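PDB 2GVK: heme peroxidase from Bacteroides thetaiotaomicron, which probably uses a bound heme and hydrogen peroxide to oxidise dyes and other substrates. Local coordinates for residues A[47-52]-A[307-312]; A[69-72]-A[78-81]. One frame throughout, in Å; residues are numbered along the deposited sequence.

Contact 1 (A[47-52]-A[307-312]); sequences ANFSAM and PSYDLL
L312 sets its CD2 methyl against the F49 side chain: L312 CD2 lies 3.5 Å from F49 CD2 and 3.8 Å from F49 CB, so one methyl reaches both the stem and the near rim of the phenylalanine. A chi1 of -167° sets F49 CG anti to the backbone N and puts CB and the CD2 side of the ring beside that methyl, while L312, whose CG is likewise anti to its own N (chi1 -164°), comes across it obliquely. The two aromatic rings meet more loosely: F49 CD2 and Y309 CE1 lie 4.3 Å apart, each near the plane of the other ring, a rim-to-rim touch without stacking. The neighbouring ring carbon, Y309 CD1, lies 4.0 Å from S50 CB. That serine presents its CB here and turns its hydroxyl to another partner: S50 OG hydrogen-bonds OD2 of D166 in a second subunit, whose V165 packs on S50 and whose D166 packs on Y309, so this edge of the contact is part of a subunit interface.

Behind the touching side chains, S308 fixes the start of the shorter helix. It is the N-cap, its OG accepting from L311 N at 3.1 Å with a nearly straight N-H...O angle of 166°, while S308 O takes L312 N at 2.9 Å and closes the first turn. Three residues apart on that turn, Y309 and L312 both reach helix 38-59 with their side chains. Helices 38-59 and 309-315 pack together on the antiparallel sheet of the ferredoxin-like dimeric alpha-beta barrel fold: its strand 66-72 runs beneath them, C67 and M69 touching F49 and F71 touching L312, and on the far flank of helix 38-59 M52 packs against helix 118-131.

Contact 2 (A[69-72]-A[78-81]); sequences MGFG and RLFP
F71 receives the edge of F80 on one face of its ring in a T-shaped stack, the centroids 5.4 Å apart and the planes at 80°. The leading atom is F80 CE2, 3.8 Å from F71 CE2 and placed toward the rim of the ring rather than over its middle. L79 adds its CD1 methyl, 3.9 Å from F71 CD2, its side chain crossing that of F71 at about a right angle. A chi1 of -55° sets F71 CG beside the backbone N and lays one ring face against F80 CE2. F80, the first residue to leave the helix, also has CG anti to its carbonyl carbon (chi1 -46°), which brings its CE2 edge to F71, and L79 CB sits 3.5 Å above the centre of the F80 ring. An alanine in place of F71 would remove the face that F80 points at and would probably leave both that ring edge and the L79 methyl facing a gap. W76 makes a second edge-to-face pair with F80, on which L315 also packs. In this strand-turn-helix, the strand is joined to the helix end and the residue after it by buried apolar and aromatic contacts, the weakly positive C-H edge of F80 meeting the pi face of F71.

Overall arrangement
From the N terminus the chain runs through strand 24-32 into helix 38-59, which supplies segment 47-52, and then into strand 66-72 and helix 73-79. Contact 2 closes a short strand-turn-helix loop there, with five residues between its segments. Contact 1 is completed far later, when the last strand, 296-306, leads into helix 309-315; its loop of 254 residues holds contact 2 nested inside. The centres of the two contacts lie about 13 Å apart, and they touch where P307 packs on M69 and F71. Contact 1 thus joins the N-terminal and C-terminal parts of the peroxidase, whereas contact 2 is local to the N-terminal part.

Contact 1 (A[47-52]-A[307-312])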
loop_
_atom_site.group_PDB
_atom_site.type_symbol
_atom_site.label_atom_id
_atom_site.label_comp_id
_atom_site.label_asym_id
_atom_site.label_seq_id
_atom_site.Cartn_x
_atom_site.Cartn_y
_atom_site.Cartn_z
ATOM N N ALA A 47 17.977 -26.398 -14.834
ATOM C CA ALA A 47 17.443 -26.032 -16.130
ATOM C C ALA A 47 16.212 -25.136 -16.025
ATOM O O ALA A 47 15.988 -24.280 -16.891
ATOM C CB ALA A 47 17.106 -27.279 -16.917
ATOM N N ASN A 48 15.421 -25.334 -14.977
ATOM C CA ASN A 48 14.139 -24.676 -14.854
ATOM C C ASN A 48 14.101 -23.568 -13.807
ATOM O O ASN A 48 13.042 -22.940 -13.584
ATOM C CB ASN A 48 13.080 -25.725 -14.553
ATOM C CG ASN A 48 12.800 -26.592 -15.737
ATOM O OD1 ASN A 48 12.368 -26.099 -16.794
ATOM N ND2 ASN A 48 13.095 -27.873 -15.614
ATOM N N PHE A 49 15.246 -23.286 -13.212
ATOM C CA PHE A 49 15.321 -22.349 -12.068
ATOM C C PHE A 49 14.888 -20.931 -12.426
ATOM O O PHE A 49 14.039 -20.357 -11.755
ATOM C CB PHE A 49 16.730 -22.329 -11.497
ATOM C CG PHE A 49 16.835 -21.650 -10.147
ATOM C CD1 PHE A 49 16.258 -22.214 -9.020
ATOM C CD2 PHE A 49 17.520 -20.472 -10.013
ATOM C CE1 PHE A 49 16.392 -21.604 -7.775
ATOM C CE2 PHE A 49 17.657 -19.877 -8.784
ATOM C CZ PHE A 49 17.067 -20.437 -7.671
ATOM N N SER A 50 15.444 -20.380 -13.503
ATOM C CA SER A 50 15.079 -19.028 -13.898
ATOM C C SER A 50 13.595 -18.969 -14.355
ATOM O O SER A 50 12.930 -17.988 -14.117
ATOM C CB SER A 50 16.016 -18.491 -14.992
ATOM O OG SER A 50 15.908 -19.252 -16.164
ATOM N N ALA A 51 13.088 -20.059 -14.943
ATOM C CA ALA A 51 11.655 -20.157 -15.294
ATOM C C ALA A 51 10.752 -20.120 -14.044
ATOM O O ALA A 51 9.681 -19.511 -14.051
ATOM C CB ALA A 51 11.392 -21.427 -16.083
HETATM N N MSE A 52 11.176 -20.805 -12.983
HETATM C CA MSE A 52 10.416 -20.813 -11.743
HETATM C C MSE A 52 10.366 -19.400 -11.141
HETATM O O MSE A 52 9.329 -18.971 -10.631
HETATM C CB MSE A 52 11.022 -21.784 -10.752
HETATM C CG MSE A 52 10.880 -23.259 -11.158
HETATM SE SE MSE A 52 11.841 -24.439 -9.939
HETATM C CE MSE A 52 10.808 -24.023 -8.288
ATOM N N PRO A 307 26.167 -20.107 -9.054
ATOM C CA PRO A 307 26.571 -19.789 -10.429
ATOM C C PRO A 307 25.752 -18.668 -11.052
ATOM O O PRO A 307 24.646 -18.410 -10.631
ATOM C CB PRO A 307 26.344 -21.130 -11.196
ATOM C CG PRO A 307 25.473 -21.929 -10.346
ATOM C CD PRO A 307 25.525 -21.427 -8.942
ATOM N N SER A 308 26.305 -18.011 -12.062
ATOM C CA SER A 308 25.533 -17.096 -12.855
ATOM C C SER A 308 24.347 -17.863 -13.452
ATOM O O SER A 308 24.378 -19.082 -13.547
ATOM C CB SER A 308 26.383 -16.511 -13.970
ATOM O OG SER A 308 26.673 -17.505 -14.943
ATOM N N TYR A 309 23.310 -17.148 -13.852
ATOM C CA TYR A 309 22.164 -17.795 -14.535
ATOM C C TYR A 309 22.616 -18.513 -15.789
ATOM O O TYR A 309 22.127 -19.576 -16.093
ATOM C CB TYR A 309 21.099 -16.763 -14.900
ATOM C CG TYR A 309 20.231 -16.325 -13.759
ATOM C CD1 TYR A 309 19.377 -17.228 -13.119
ATOM C CD2 TYR A 309 20.153 -14.983 -13.401
ATOM C CE1 TYR A 309 18.547 -16.824 -12.103
ATOM C CE2 TYR A 309 19.339 -14.563 -12.390
ATOM C CZ TYR A 309 18.518 -15.481 -11.741
ATOM O OH TYR A 309 17.675 -15.059 -10.747
ATOM N N ASP A 310 23.537 -17.902 -16.539
ATOM C CA ASP A 310 24.055 -18.518 -17.777
ATOM C C ASP A 310 24.643 -19.882 -17.487
ATOM O O ASP A 310 24.348 -20.853 -18.166
ATOM C CB ASP A 310 25.133 -17.629 -18.421
ATOM C CG ASP A 310 24.552 -16.497 -19.221
ATOM O OD1 ASP A 310 23.353 -16.596 -19.617
ATOM O OD2 ASP A 310 25.303 -15.528 -19.530
ATOM N N LEU A 311 25.511 -19.941 -16.497
ATOM C CA LEU A 311 26.149 -21.185 -16.136
ATOM C C LEU A 311 25.141 -22.189 -15.591
ATOM O O LEU A 311 25.183 -23.373 -15.929
ATOM C CB LEU A 311 27.270 -20.926 -15.115
ATOM C CG LEU A 311 27.992 -22.171 -14.578
ATOM C CD1 LEU A 311 28.435 -23.094 -15.715
ATOM C CD2 LEU A 311 29.153 -21.759 -13.756
ATOM N N LEU A 312 24.238 -21.718 -14.741
ATOM C CA LEU A 312 23.168 -22.561 -14.200
ATOM C C LEU A 312 22.392 -23.278 -15.331
ATOM O O LEU A 312 22.125 -24.462 -15.252
ATOM C CB LEU A 312 22.228 -21.723 -13.364
ATOM C CG LEU A 312 21.314 -22.485 -12.452
ATOM C CD1 LEU A 312 22.101 -23.342 -11.458
ATOM C CD2 LEU A 312 20.423 -21.529 -11.715
#

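Contact 2 (A[69-72]-A[78-81])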
loop_
_atom_site.group_PDB
_atom_site.type_symbol
_atom_site.label_atom_id
_atom_site.label_comp_id
_atom_site.label_asym_id
_atom_site.label_seq_id
_atom_site.Cartn_x
_atom_site.Cartn_y
_atom_site.Cartn_z
HETATM N N MSE A 69 20.325 -20.258 -5.670
HETATM C CA MSE A 69 20.668 -21.655 -5.593
HETATM C C MSE A 69 22.177 -21.790 -5.630
HETATM O O MSE A 69 22.829 -21.270 -6.534
HETATM C CB MSE A 69 20.074 -22.384 -6.789
HETATM C CG MSE A 69 20.372 -23.873 -6.837
HETATM SE SE MSE A 69 19.615 -24.687 -8.446
HETATM C CE MSE A 69 19.984 -26.543 -7.998
ATOM N N GLY A 70 22.726 -22.513 -4.662
ATOM C CA GLY A 70 24.156 -22.713 -4.574
ATOM C C GLY A 70 24.527 -24.159 -4.353
ATOM O O GLY A 70 23.712 -24.964 -3.875
ATOM N N PHE A 71 25.787 -24.467 -4.646
ATOM C CA PHE A 71 26.325 -25.828 -4.554
ATOM C C PHE A 71 27.522 -25.912 -3.627
ATOM O O PHE A 71 28.447 -25.105 -3.724
ATOM C CB PHE A 71 26.757 -26.322 -5.957
ATOM C CG PHE A 71 25.678 -26.240 -6.978
ATOM C CD1 PHE A 71 25.418 -25.055 -7.627
ATOM C CD2 PHE A 71 24.865 -27.324 -7.234
ATOM C CE1 PHE A 71 24.366 -24.949 -8.528
ATOM C CE2 PHE A 71 23.806 -27.217 -8.175
ATOM C CZ PHE A 71 23.577 -26.046 -8.804
ATOM N N GLY A 72 27.553 -26.965 -2.806
ATOM C CA GLY A 72 28.700 -27.258 -1.952
ATOM C C GLY A 72 29.892 -27.740 -2.769
ATOM O O GLY A 72 29.750 -28.137 -3.918
ATOM N N ARG A 78 30.983 -33.764 -7.750
ATOM C CA ARG A 78 30.175 -34.953 -8.026
ATOM C C ARG A 78 29.210 -34.733 -9.193
ATOM O O ARG A 78 29.122 -35.562 -10.108
ATOM C CB ARG A 78 29.373 -35.367 -6.809
ATOM C CG ARG A 78 28.398 -36.485 -7.138
ATOM C CD ARG A 78 27.484 -36.833 -6.025
ATOM N NE ARG A 78 26.430 -37.746 -6.485
ATOM C CZ ARG A 78 25.443 -38.183 -5.721
ATOM N NH1 ARG A 78 25.393 -37.828 -4.448
ATOM N NH2 ARG A 78 24.523 -39.002 -6.220
ATOM N N LEU A 79 28.497 -33.616 -9.162
ATOM C CA LEU A 79 27.467 -33.343 -10.144
ATOM C C LEU A 79 28.023 -32.951 -11.491
ATOM O O LEU A 79 27.459 -33.321 -12.526
ATOM C CB LEU A 79 26.543 -32.207 -9.654
ATOM C CG LEU A 79 25.682 -32.485 -8.418
ATOM C CD1 LEU A 79 25.187 -31.211 -7.806
ATOM C CD2 LEU A 79 24.513 -33.419 -8.801
ATOM N N PHE A 80 29.100 -32.144 -11.479
ATOM C CA PHE A 80 29.603 -31.465 -12.670
ATOM C C PHE A 80 31.122 -31.646 -12.815
ATOM O O PHE A 80 31.871 -30.680 -12.789
ATOM C CB PHE A 80 29.272 -29.954 -12.589
ATOM C CG PHE A 80 27.839 -29.657 -12.161
ATOM C CD1 PHE A 80 26.778 -30.099 -12.915
ATOM C CD2 PHE A 80 27.578 -28.908 -11.011
ATOM C CE1 PHE A 80 25.452 -29.836 -12.520
ATOM C CE2 PHE A 80 26.270 -28.635 -10.629
ATOM C CZ PHE A 80 25.211 -29.120 -11.391
ATOM N N PRO A 81 31.567 -32.879 -12.993
ATOM C CA PRO A 81 33.012 -33.173 -13.058
ATOM C C PRO A 81 33.779 -32.473 -14.197
ATOM O O PRO A 81 34.999 -32.326 -14.109
ATOM C CB PRO A 81 33.045 -34.682 -13.257
ATOM C CG PRO A 81 31.715 -35.020 -13.823
ATOM C CD PRO A 81 30.761 -34.084 -13.200
#